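Long-range contacts in soluble lytic murein transglycosylase (PDB 5OHU), which cleaves the glycan strands of bacterial peptidoglycan as a lytic transglycosylase, working in both exolytic and endolytic turnover of the cell wall: residues Arg473-His478 with Val619-Lys624; Gly370-Tyr375 with Pro386-Asn391; Ser494-Ile499 with Leu553-Leu558. All coordinates share one frame; numbering follows the deposited sequence.

The three contacts lie on the same side of the chain's centre, their own centres 24 to 25 Å from it. Helix 605-624, which carries residues 619-624, stands between the other two. Interaction 1 is centred about 14 Å from interaction 2 and touches it where Ile-620 and Gln-623 meet Leu-389. The centres of interactions 1 and 3 are about 13 Å apart, and the two touch where Tyr-621 packs on Phe-497. Interactions 2 and 3, with centres about 23 Å apart, do not touch. Along the chain interaction 2 closes first; interaction 1 then spans a long loop in which interaction 3 is nested. Helix 605-624, the last helix, thus packs both on helix 493-504 of the lysozyme-like SLT domain and on loop 386-391.

Interaction 1 (Arg473-His478 with Val619-Lys624); sequences RFPMAH and VIYGQK. With PO4 (phosphate ion), chain I; PO4 (phosphate ion), chain H.
Phe-474 meets three residues of helix 605-624, and its side chain can be traced outward from the backbone. Its CB sits 3.7 Å from CZ of Tyr-621. With CG set beside the backbone N (chi1 -62°), the ring turns toward the helix, and its CD1 reaches 3.8 Å from CE2 of Tyr-621. The two rings form an edge-to-face (T-shaped) pair, the edge of Phe-474 directed at the face of Tyr-621, with planes at 84° and centroids 5.5 Å apart. On the other branch, CD2 of Phe-474 lies 3.6 Å from CG2 of Ile-620, a methyl placed over the ring face in a CH-pi contact. Farther out, CE2 touches the same methyl and lies over the guanidinium face of Arg-473.

Tyr-621 is held at its own tip. Its OH donates to the carbonyl O of Pro-475 at 2.9 Å, in the carbonyl plane and on a lone pair, which gives this buried hydroxyl an acceptor. Met-476, its chain bent at chi2 and chi3, brings SD to 3.8 Å from CE1 of Tyr-621, at the ring edge. Lys-624 passes its CE 3.5 Å from the O of Phe-474, while its NZ continues to a salt bridge with Asp-471.

His-478, the N-cap residue of helix 479-488, donates from NE2 to O2 of one phosphate ion at 3.0 Å; its ND1 contact with a second phosphate is unusually short and its length doubtful. An edge-to-face aromatic pair and a Met-aromatic contact thus pack the loop before helix 479-488 on the end of helix 605-624.

Interaction 2 (Gly370-Tyr375 with Pro386-Asn391); sequences GERDFY and PYKLGN
Arg-372 reaches across to the carbonyl O of Gly-390, and this bond dominates the first shell. Its NH1 lies 2.6 Å from that oxygen, with an N-H...O angle of 168°. The side chain bends at chi2 and chi3, which turns the edge of the guanidinium to the carbonyl. The oxygen is only 2° out of the guanidinium plane, and the donor approaches in the carbonyl plane, on a lone pair. The second terminal nitrogen contributes less: NH2 makes weak bonds to the O of Gly-390 at 3.2 Å and to the O of Lys-388 at 3.3 Å, each at 128°. One peptide oxygen is therefore gripped by both terminal nitrogens, unequally, while NH2 is shared with a carbonyl two residues earlier.

Lys-388 supplies the return contact. Its aliphatic chain is extended through chi3, which carries CD to 3.5 Å from the O of Gly-370 and 3.8 Å from its CA. Its NZ stays 4.8 Å from NH1 of Arg-372, so the like charges are near but not in contact.

Residues 370-375 run into the first turn of helix 374-383, and residues 386-391 follow its end; the turn entering the helix is thus hydrogen-bonded directly to the loop leaving it. Asp-373 is the N-cap of that helix, and its OD1 accepts from the backbone N of Gly-376.

The second shell holds both sides. On the entry side, Glu-371 forms a salt bridge with Arg-344, and OD2 of Asp-373 is hydrogen-bonded to Ser-341, both residues of helix 341-354. On the exit side, Tyr-387 meets Phe-377 edge-to-face and places its OH on the N of Ile-631, while the Asn-391 amide is hydrogen-bonded to Leu-470 and Asp-471.

Interaction 3 (Ser494-Ile499 with Leu553-Leu558); sequences SWIFAI and LGAAYL
The indole of Trp-495 receives Leu-558 over one face: CD1 of the leucine stands 3.8 Å from the centroid of the six-membered ring and 27° off its normal, a CH-pi contact. The closest approach is from this methyl to CH2 of Trp-495, at 3.4 Å. CG1 of Ile-499 lies on the same face, offset toward the rim. At the edge, NE1 of Trp-495 is hydrogen-bonded to Ser-573, which satisfies the buried N-H and would restrict rotation of the ring.

These groups join helices 493-504 and 547-564 inside the lysozyme-like SLT domain. The short segments cross at 111°, with axes 11.2 Å apart at closest approach, so contact depends on side chains that reach across.

Leu-558 is the main such bridge. Its CG points away from the backbone N (chi1 -175°) and lies on the indole with CD1, 3.6 Å from CZ3 of Trp-495. CD2 touches CE3 of the same ring as well as Ile-496 and, at 4.1 Å, CG1 of Ile-499. Ile-496, fully extended, sends CD1 to 3.5 Å from CB of Ala-555, whose short side chain allows the closest backbone approach, CA to CA 7.0 Å. Tyr-576 of helix 569-578 touches both Ile-499 and Leu-558.

Interaction 1 (Arg473-His478 with Val619-Lys624)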
loop_
_atom_site.group_PDB
_atom_site.type_symbol
_atom_site.label_atom_id
_atom_site.label_comp_id
_atom_site.label_asym_id
_atom_site.label_seq_id
_atom_site.Cartn_x
_atom_site.Cartn_y
_atom_site.Cartn_z
ATOM N N ARG A 473 -16.035 6.152 11.728
ATOM C CA ARG A 473 -14.758 5.454 11.718
ATOM C C ARG A 473 -14.822 4.104 12.419
ATOM O O ARG A 473 -13.950 3.260 12.179
ATOM C CB ARG A 473 -13.667 6.321 12.355
ATOM C CG ARG A 473 -13.195 7.499 11.480
ATOM C CD ARG A 473 -12.028 8.252 12.128
ATOM N NE ARG A 473 -10.845 7.401 12.267
ATOM C CZ ARG A 473 -10.014 7.435 13.302
ATOM N NH1 ARG A 473 -10.243 8.276 14.300
ATOM N NH2 ARG A 473 -8.963 6.615 13.347
ATOM N N PHE A 474 -15.824 3.870 13.266
ATOM C CA PHE A 474 -15.889 2.659 14.086
ATOM C C PHE A 474 -17.309 2.096 14.093
ATOM O O PHE A 474 -18.057 2.223 15.063
ATOM C CB PHE A 474 -15.345 2.949 15.487
ATOM C CG PHE A 474 -13.909 3.361 15.449
ATOM C CD1 PHE A 474 -12.937 2.424 15.137
ATOM C CD2 PHE A 474 -13.534 4.689 15.591
ATOM C CE1 PHE A 474 -11.604 2.781 15.030
ATOM C CE2 PHE A 474 -12.186 5.058 15.489
ATOM C CZ PHE A 474 -11.227 4.102 15.200
ATOM N N PRO A 475 -17.689 1.431 13.008
ATOM C CA PRO A 475 -19.030 0.844 12.944
ATOM C C PRO A 475 -19.225 -0.260 13.976
ATOM O O PRO A 475 -18.272 -0.899 14.443
ATOM C CB PRO A 475 -19.103 0.279 11.518
ATOM C CG PRO A 475 -17.706 0.313 10.986
ATOM C CD PRO A 475 -16.985 1.380 11.718
ATOM N N MET A 476 -20.503 -0.507 14.304
ATOM C CA MET A 476 -20.887 -1.484 15.321
ATOM C C MET A 476 -21.775 -2.586 14.763
ATOM O O MET A 476 -22.550 -3.182 15.518
ATOM C CB MET A 476 -21.605 -0.791 16.477
ATOM C CG MET A 476 -20.777 0.263 17.182
ATOM S SD MET A 476 -19.625 -0.500 18.333
ATOM C CE MET A 476 -20.741 -1.101 19.595
ATOM N N ALA A 477 -21.711 -2.852 13.462
ATOM C CA ALA A 477 -22.579 -3.868 12.877
ATOM C C ALA A 477 -22.266 -5.246 13.453
ATOM O O ALA A 477 -21.114 -5.569 13.746
ATOM C CB ALA A 477 -22.430 -3.891 11.355
ATOM N N HIS A 478 -23.309 -6.064 13.609
ATOM C CA HIS A 478 -23.191 -7.432 14.115
ATOM C C HIS A 478 -22.689 -7.461 15.550
ATOM O O HIS A 478 -22.069 -8.437 15.984
ATOM C CB HIS A 478 -22.300 -8.282 13.204
ATOM C CG HIS A 478 -22.666 -8.159 11.760
ATOM N ND1 HIS A 478 -23.769 -8.787 11.219
ATOM C CD2 HIS A 478 -22.103 -7.452 10.754
ATOM C CE1 HIS A 478 -23.859 -8.485 9.937
ATOM N NE2 HIS A 478 -22.862 -7.674 9.630
ATOM N N VAL A 619 -9.202 0.552 22.107
ATOM C CA VAL A 619 -9.497 1.597 23.075
ATOM C C VAL A 619 -10.826 2.243 22.737
ATOM O O VAL A 619 -11.703 2.402 23.596
ATOM C CB VAL A 619 -8.368 2.642 23.121
ATOM C CG1 VAL A 619 -8.786 3.801 23.987
ATOM C CG2 VAL A 619 -7.093 2.035 23.668
ATOM N N ILE A 620 -10.998 2.619 21.468
ATOM C CA ILE A 620 -12.225 3.295 21.060
ATOM C C ILE A 620 -13.419 2.379 21.268
ATOM O O ILE A 620 -14.451 2.785 21.814
ATOM C CB ILE A 620 -12.112 3.761 19.597
ATOM C CG1 ILE A 620 -10.955 4.741 19.481
ATOM C CG2 ILE A 620 -13.397 4.434 19.138
ATOM C CD1 ILE A 620 -11.100 5.889 20.433
ATOM N N TYR A 621 -13.294 1.122 20.835
ATOM C CA TYR A 621 -14.414 0.206 20.978
ATOM C C TYR A 621 -14.721 -0.052 22.445
ATOM O O TYR A 621 -15.884 -0.288 22.797
ATOM C CB TYR A 621 -14.139 -1.089 20.223
ATOM C CG TYR A 621 -14.472 -0.977 18.755
ATOM C CD1 TYR A 621 -15.773 -0.711 18.344
ATOM C CD2 TYR A 621 -13.481 -1.116 17.777
ATOM C CE1 TYR A 621 -16.095 -0.593 17.002
ATOM C CE2 TYR A 621 -13.790 -1.014 16.426
ATOM C CZ TYR A 621 -15.106 -0.747 16.043
ATOM O OH TYR A 621 -15.441 -0.642 14.705
ATOM N N GLY A 622 -13.700 0.022 23.308
ATOM C CA GLY A 622 -13.941 -0.090 24.738
ATOM C C GLY A 622 -14.907 0.962 25.246
ATOM O O GLY A 622 -15.825 0.663 26.015
ATOM N N GLN A 623 -14.727 2.213 24.805
ATOM C CA GLN A 623 -15.672 3.260 25.182
ATOM C C GLN A 623 -17.062 2.964 24.633
ATOM O O GLN A 623 -18.053 3.011 25.369
ATOM C CB GLN A 623 -15.181 4.626 24.699
ATOM C CG GLN A 623 -15.582 5.783 25.616
ATOM C CD GLN A 623 -14.857 5.740 26.962
ATOM O OE1 GLN A 623 -13.734 5.245 27.061
ATOM N NE2 GLN A 623 -15.504 6.256 28.003
ATOM N N LYS A 624 -17.154 2.638 23.337
ATOM C CA LYS A 624 -18.455 2.382 22.723
ATOM C C LYS A 624 -19.144 1.183 23.352
ATOM O O LYS A 624 -20.377 1.113 23.365
ATOM C CB LYS A 624 -18.307 2.169 21.212
ATOM C CG LYS A 624 -17.922 3.442 20.452
ATOM C CD LYS A 624 -17.734 3.181 18.962
ATOM C CE LYS A 624 -18.848 3.783 18.114
ATOM N NZ LYS A 624 -18.917 5.277 18.274
HETATM P P PO4 I . -26.144 -10.329 13.411
HETATM O O1 PO4 I . -27.048 -11.539 13.448
HETATM O O2 PO4 I . -26.952 -9.112 13.014
HETATM O O3 PO4 I . -25.070 -10.565 12.375
HETATM O O4 PO4 I . -25.522 -10.109 14.771
HETATM P P PO4 H . -22.066 -5.703 6.491
HETATM O O1 PO4 H . -23.196 -6.695 6.367
HETATM O O2 PO4 H . -21.243 -6.052 7.708
HETATM O O3 PO4 H . -21.214 -5.740 5.242
HETATM O O4 PO4 H . -22.626 -4.312 6.648
#

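Interaction 2 (Gly370-Tyr375 with Pro386-Asn391)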
loop_
_atom_site.group_PDB
_atom_site.type_symbol
_atom_site.label_atom_id
_atom_site.label_comp_id
_atom_site.label_asym_id
_atom_site.label_seq_id
_atom_site.Cartn_x
_atom_site.Cartn_y
_atom_site.Cartn_z
ATOM N N GLY A 370 -3.607 14.802 23.187
ATOM C CA GLY A 370 -4.275 15.645 22.221
ATOM C C GLY A 370 -4.220 15.112 20.801
ATOM O O GLY A 370 -5.048 15.510 19.971
ATOM N N GLU A 371 -3.265 14.230 20.495
ATOM C CA GLU A 371 -3.232 13.529 19.219
ATOM C C GLU A 371 -4.082 12.269 19.326
ATOM O O GLU A 371 -4.070 11.583 20.350
ATOM C CB GLU A 371 -1.798 13.172 18.833
ATOM C CG GLU A 371 -1.640 12.634 17.416
ATOM C CD GLU A 371 -1.216 13.698 16.432
ATOM O OE1 GLU A 371 -0.619 14.708 16.867
ATOM O OE2 GLU A 371 -1.470 13.519 15.222
ATOM N N ARG A 372 -4.829 11.966 18.264
ATOM C CA ARG A 372 -5.847 10.928 18.330
ATOM C C ARG A 372 -5.363 9.574 17.811
ATOM O O ARG A 372 -6.189 8.721 17.483
ATOM C CB ARG A 372 -7.092 11.369 17.560
ATOM C CG ARG A 372 -7.560 12.766 17.920
ATOM C CD ARG A 372 -9.065 12.878 17.882
ATOM N NE ARG A 372 -9.698 11.893 18.755
ATOM C CZ ARG A 372 -11.005 11.838 18.997
ATOM N NH1 ARG A 372 -11.826 12.715 18.436
ATOM N NH2 ARG A 372 -11.490 10.905 19.802
ATOM N N ASP A 373 -4.055 9.345 17.744
ATOM C CA ASP A 373 -3.551 8.093 17.195
ATOM C C ASP A 373 -2.824 7.292 18.278
ATOM O O ASP A 373 -2.853 7.640 19.463
ATOM C CB ASP A 373 -2.676 8.359 15.970
ATOM C CG ASP A 373 -1.332 8.976 16.317
ATOM O OD1 ASP A 373 -1.158 9.503 17.434
ATOM O OD2 ASP A 373 -0.447 8.945 15.447
ATOM N N PHE A 374 -2.156 6.219 17.848
ATOM C CA PHE A 374 -1.494 5.301 18.775
ATOM C C PHE A 374 -0.507 6.020 19.686
ATOM O O PHE A 374 -0.488 5.783 20.897
ATOM C CB PHE A 374 -0.806 4.181 17.981
ATOM C CG PHE A 374 0.077 3.278 18.813
ATOM C CD1 PHE A 374 -0.498 2.253 19.583
ATOM C CD2 PHE A 374 1.458 3.462 18.859
ATOM C CE1 PHE A 374 0.273 1.404 20.362
ATOM C CE2 PHE A 374 2.250 2.603 19.627
ATOM C CZ PHE A 374 1.652 1.575 20.393
ATOM N N TYR A 375 0.335 6.899 19.123
ATOM C CA TYR A 375 1.342 7.567 19.942
ATOM C C TYR A 375 0.739 8.619 20.879
ATOM O O TYR A 375 1.337 8.925 21.917
ATOM C CB TYR A 375 2.410 8.195 19.038
ATOM C CG TYR A 375 3.188 7.160 18.241
ATOM C CD1 TYR A 375 4.162 6.369 18.854
ATOM C CD2 TYR A 375 2.931 6.950 16.881
ATOM C CE1 TYR A 375 4.861 5.391 18.145
ATOM C CE2 TYR A 375 3.636 5.982 16.162
ATOM C CZ TYR A 375 4.606 5.217 16.796
ATOM O OH TYR A 375 5.297 4.263 16.079
ATOM N N PRO A 386 -6.436 10.692 31.371
ATOM C CA PRO A 386 -7.439 10.085 30.484
ATOM C C PRO A 386 -7.108 10.294 29.013
ATOM O O PRO A 386 -6.437 11.254 28.628
ATOM C CB PRO A 386 -8.743 10.809 30.863
ATOM C CG PRO A 386 -8.531 11.261 32.273
ATOM C CD PRO A 386 -7.053 11.582 32.371
ATOM N N TYR A 387 -7.596 9.372 28.184
ATOM C CA TYR A 387 -7.464 9.486 26.734
ATOM C C TYR A 387 -8.415 10.543 26.170
ATOM O O TYR A 387 -9.456 10.852 26.749
ATOM C CB TYR A 387 -7.761 8.153 26.054
ATOM C CG TYR A 387 -6.866 7.014 26.477
ATOM C CD1 TYR A 387 -5.511 7.220 26.734
ATOM C CD2 TYR A 387 -7.371 5.723 26.601
ATOM C CE1 TYR A 387 -4.689 6.172 27.118
ATOM C CE2 TYR A 387 -6.556 4.671 26.972
ATOM C CZ TYR A 387 -5.215 4.899 27.226
ATOM O OH TYR A 387 -4.408 3.854 27.602
ATOM N N LYS A 388 -8.055 11.077 25.003
ATOM C CA LYS A 388 -8.919 11.988 24.247
ATOM C C LYS A 388 -9.848 11.156 23.362
ATOM O O LYS A 388 -9.396 10.547 22.388
ATOM C CB LYS A 388 -8.068 12.944 23.412
ATOM C CG LYS A 388 -8.787 14.171 22.854
ATOM C CD LYS A 388 -7.931 14.853 21.780
ATOM C CE LYS A 388 -8.415 16.267 21.455
ATOM N NZ LYS A 388 -9.788 16.296 20.869
ATOM N N LEU A 389 -11.145 11.125 23.689
ATOM C CA LEU A 389 -12.102 10.247 23.009
ATOM C C LEU A 389 -13.352 10.992 22.544
ATOM O O LEU A 389 -14.469 10.481 22.663
ATOM C CB LEU A 389 -12.512 9.089 23.909
ATOM C CG LEU A 389 -11.351 8.286 24.478
ATOM C CD1 LEU A 389 -11.848 7.192 25.412
ATOM C CD2 LEU A 389 -10.552 7.723 23.339
ATOM N N GLY A 390 -13.198 12.191 21.983
ATOM C CA GLY A 390 -14.353 12.942 21.513
ATOM C C GLY A 390 -14.950 12.463 20.199
ATOM O O GLY A 390 -14.256 12.420 19.180
ATOM N N ASN A 391 -16.243 12.121 20.208
ATOM C CA ASN A 391 -16.959 11.606 19.035
ATOM C C ASN A 391 -17.797 12.740 18.448
ATOM O O ASN A 391 -18.934 12.971 18.867
ATOM C CB ASN A 391 -17.819 10.407 19.428
ATOM C CG ASN A 391 -18.602 9.819 18.263
ATOM O OD1 ASN A 391 -18.404 10.184 17.100
ATOM N ND2 ASN A 391 -19.495 8.888 18.578
#

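Interaction 3 (Ser494-Ile499 with Leu553-Leu558)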
loop_
_atom_site.group_PDB
_atom_site.type_symbol
_atom_site.label_atom_id
_atom_site.label_comp_id
_atom_site.label_asym_id
_atom_site.label_seq_id
_atom_site.Cartn_x
_atom_site.Cartn_y
_atom_site.Cartn_z
ATOM N N SER A 494 -13.913 -5.630 22.858
ATOM C CA SER A 494 -13.364 -4.526 22.084
ATOM C C SER A 494 -12.274 -5.009 21.141
ATOM O O SER A 494 -12.108 -4.459 20.049
ATOM C CB SER A 494 -12.809 -3.447 23.008
ATOM O OG SER A 494 -11.770 -3.958 23.805
ATOM N N TRP A 495 -11.541 -6.047 21.534
ATOM C CA TRP A 495 -10.460 -6.546 20.696
ATOM C C TRP A 495 -11.000 -7.136 19.398
ATOM O O TRP A 495 -10.447 -6.891 18.321
ATOM C CB TRP A 495 -9.645 -7.578 21.471
ATOM C CG TRP A 495 -8.348 -7.954 20.811
ATOM C CD1 TRP A 495 -7.506 -7.134 20.089
ATOM C CD2 TRP A 495 -7.751 -9.256 20.796
ATOM N NE1 TRP A 495 -6.415 -7.855 19.642
ATOM C CE2 TRP A 495 -6.542 -9.157 20.061
ATOM C CE3 TRP A 495 -8.117 -10.497 21.338
ATOM C CZ2 TRP A 495 -5.703 -10.258 19.851
ATOM C CZ3 TRP A 495 -7.277 -11.595 21.136
ATOM C CH2 TRP A 495 -6.080 -11.462 20.405
ATOM N N ILE A 496 -12.103 -7.884 19.471
ATOM C CA ILE A 496 -12.615 -8.510 18.263
ATOM C C ILE A 496 -13.250 -7.472 17.329
ATOM O O ILE A 496 -13.125 -7.576 16.102
ATOM C CB ILE A 496 -13.577 -9.648 18.646
ATOM C CG1 ILE A 496 -13.868 -10.542 17.453
ATOM C CG2 ILE A 496 -14.884 -9.113 19.174
ATOM C CD1 ILE A 496 -14.694 -11.756 17.830
ATOM N N PHE A 497 -13.930 -6.460 17.872
ATOM C CA PHE A 497 -14.344 -5.328 17.048
ATOM C C PHE A 497 -13.137 -4.679 16.375
ATOM O O PHE A 497 -13.174 -4.365 15.180
ATOM C CB PHE A 497 -15.074 -4.285 17.893
ATOM C CG PHE A 497 -16.494 -4.627 18.206
ATOM C CD1 PHE A 497 -16.795 -5.543 19.199
ATOM C CD2 PHE A 497 -17.532 -3.999 17.538
ATOM C CE1 PHE A 497 -18.102 -5.850 19.501
ATOM C CE2 PHE A 497 -18.846 -4.296 17.844
ATOM C CZ PHE A 497 -19.128 -5.225 18.827
ATOM N N ALA A 498 -12.057 -4.467 17.144
ATOM C CA ALA A 498 -10.840 -3.872 16.599
ATOM C C ALA A 498 -10.247 -4.716 15.475
ATOM O O ALA A 498 -9.867 -4.187 14.427
ATOM C CB ALA A 498 -9.804 -3.678 17.708
ATOM N N ILE A 499 -10.134 -6.028 15.685
ATOM C CA ILE A 499 -9.568 -6.888 14.655
ATOM C C ILE A 499 -10.445 -6.839 13.414
ATOM O O ILE A 499 -9.954 -6.748 12.282
ATOM C CB ILE A 499 -9.412 -8.321 15.200
ATOM C CG1 ILE A 499 -8.266 -8.393 16.217
ATOM C CG2 ILE A 499 -9.277 -9.352 14.057
ATOM C CD1 ILE A 499 -6.881 -8.557 15.605
ATOM N N LEU A 553 -16.088 -18.471 13.667
ATOM C CA LEU A 553 -14.778 -19.047 13.375
ATOM C C LEU A 553 -13.657 -18.060 13.640
ATOM O O LEU A 553 -12.599 -18.452 14.139
ATOM C CB LEU A 553 -14.719 -19.542 11.932
ATOM C CG LEU A 553 -15.761 -20.637 11.696
ATOM C CD1 LEU A 553 -15.928 -21.015 10.209
ATOM C CD2 LEU A 553 -15.355 -21.855 12.510
ATOM N N GLY A 554 -13.860 -16.783 13.319
ATOM C CA GLY A 554 -12.806 -15.811 13.563
ATOM C C GLY A 554 -12.521 -15.615 15.044
ATOM O O GLY A 554 -11.362 -15.489 15.451
ATOM N N ALA A 555 -13.571 -15.572 15.870
ATOM C CA ALA A 555 -13.375 -15.440 17.313
ATOM C C ALA A 555 -12.640 -16.642 17.873
ATOM O O ALA A 555 -11.750 -16.490 18.720
ATOM C CB ALA A 555 -14.721 -15.276 18.027
ATOM N N ALA A 556 -13.014 -17.844 17.427
ATOM C CA ALA A 556 -12.338 -19.049 17.888
ATOM C C ALA A 556 -10.860 -19.031 17.507
ATOM O O ALA A 556 -9.987 -19.225 18.358
ATOM C CB ALA A 556 -13.036 -20.287 17.319
ATOM N N TYR A 557 -10.559 -18.790 16.228
ATOM C CA TYR A 557 -9.161 -18.733 15.806
ATOM C C TYR A 557 -8.395 -17.656 16.570
ATOM O O TYR A 557 -7.281 -17.894 17.052
ATOM C CB TYR A 557 -9.067 -18.486 14.299
ATOM C CG TYR A 557 -7.634 -18.292 13.881
ATOM C CD1 TYR A 557 -6.782 -19.389 13.769
ATOM C CD2 TYR A 557 -7.134 -17.026 13.616
ATOM C CE1 TYR A 557 -5.469 -19.230 13.403
ATOM C CE2 TYR A 557 -5.817 -16.850 13.251
ATOM C CZ TYR A 557 -4.990 -17.957 13.147
ATOM O OH TYR A 557 -3.674 -17.802 12.797
ATOM N N LEU A 558 -8.993 -16.474 16.714
ATOM C CA LEU A 558 -8.360 -15.396 17.466
ATOM C C LEU A 558 -8.056 -15.818 18.903
ATOM O O LEU A 558 -7.024 -15.434 19.469
ATOM C CB LEU A 558 -9.266 -14.166 17.433
ATOM C CG LEU A 558 -8.782 -12.862 18.063
ATOM C CD1 LEU A 558 -7.456 -12.420 17.465
ATOM C CD2 LEU A 558 -9.842 -11.793 17.871
#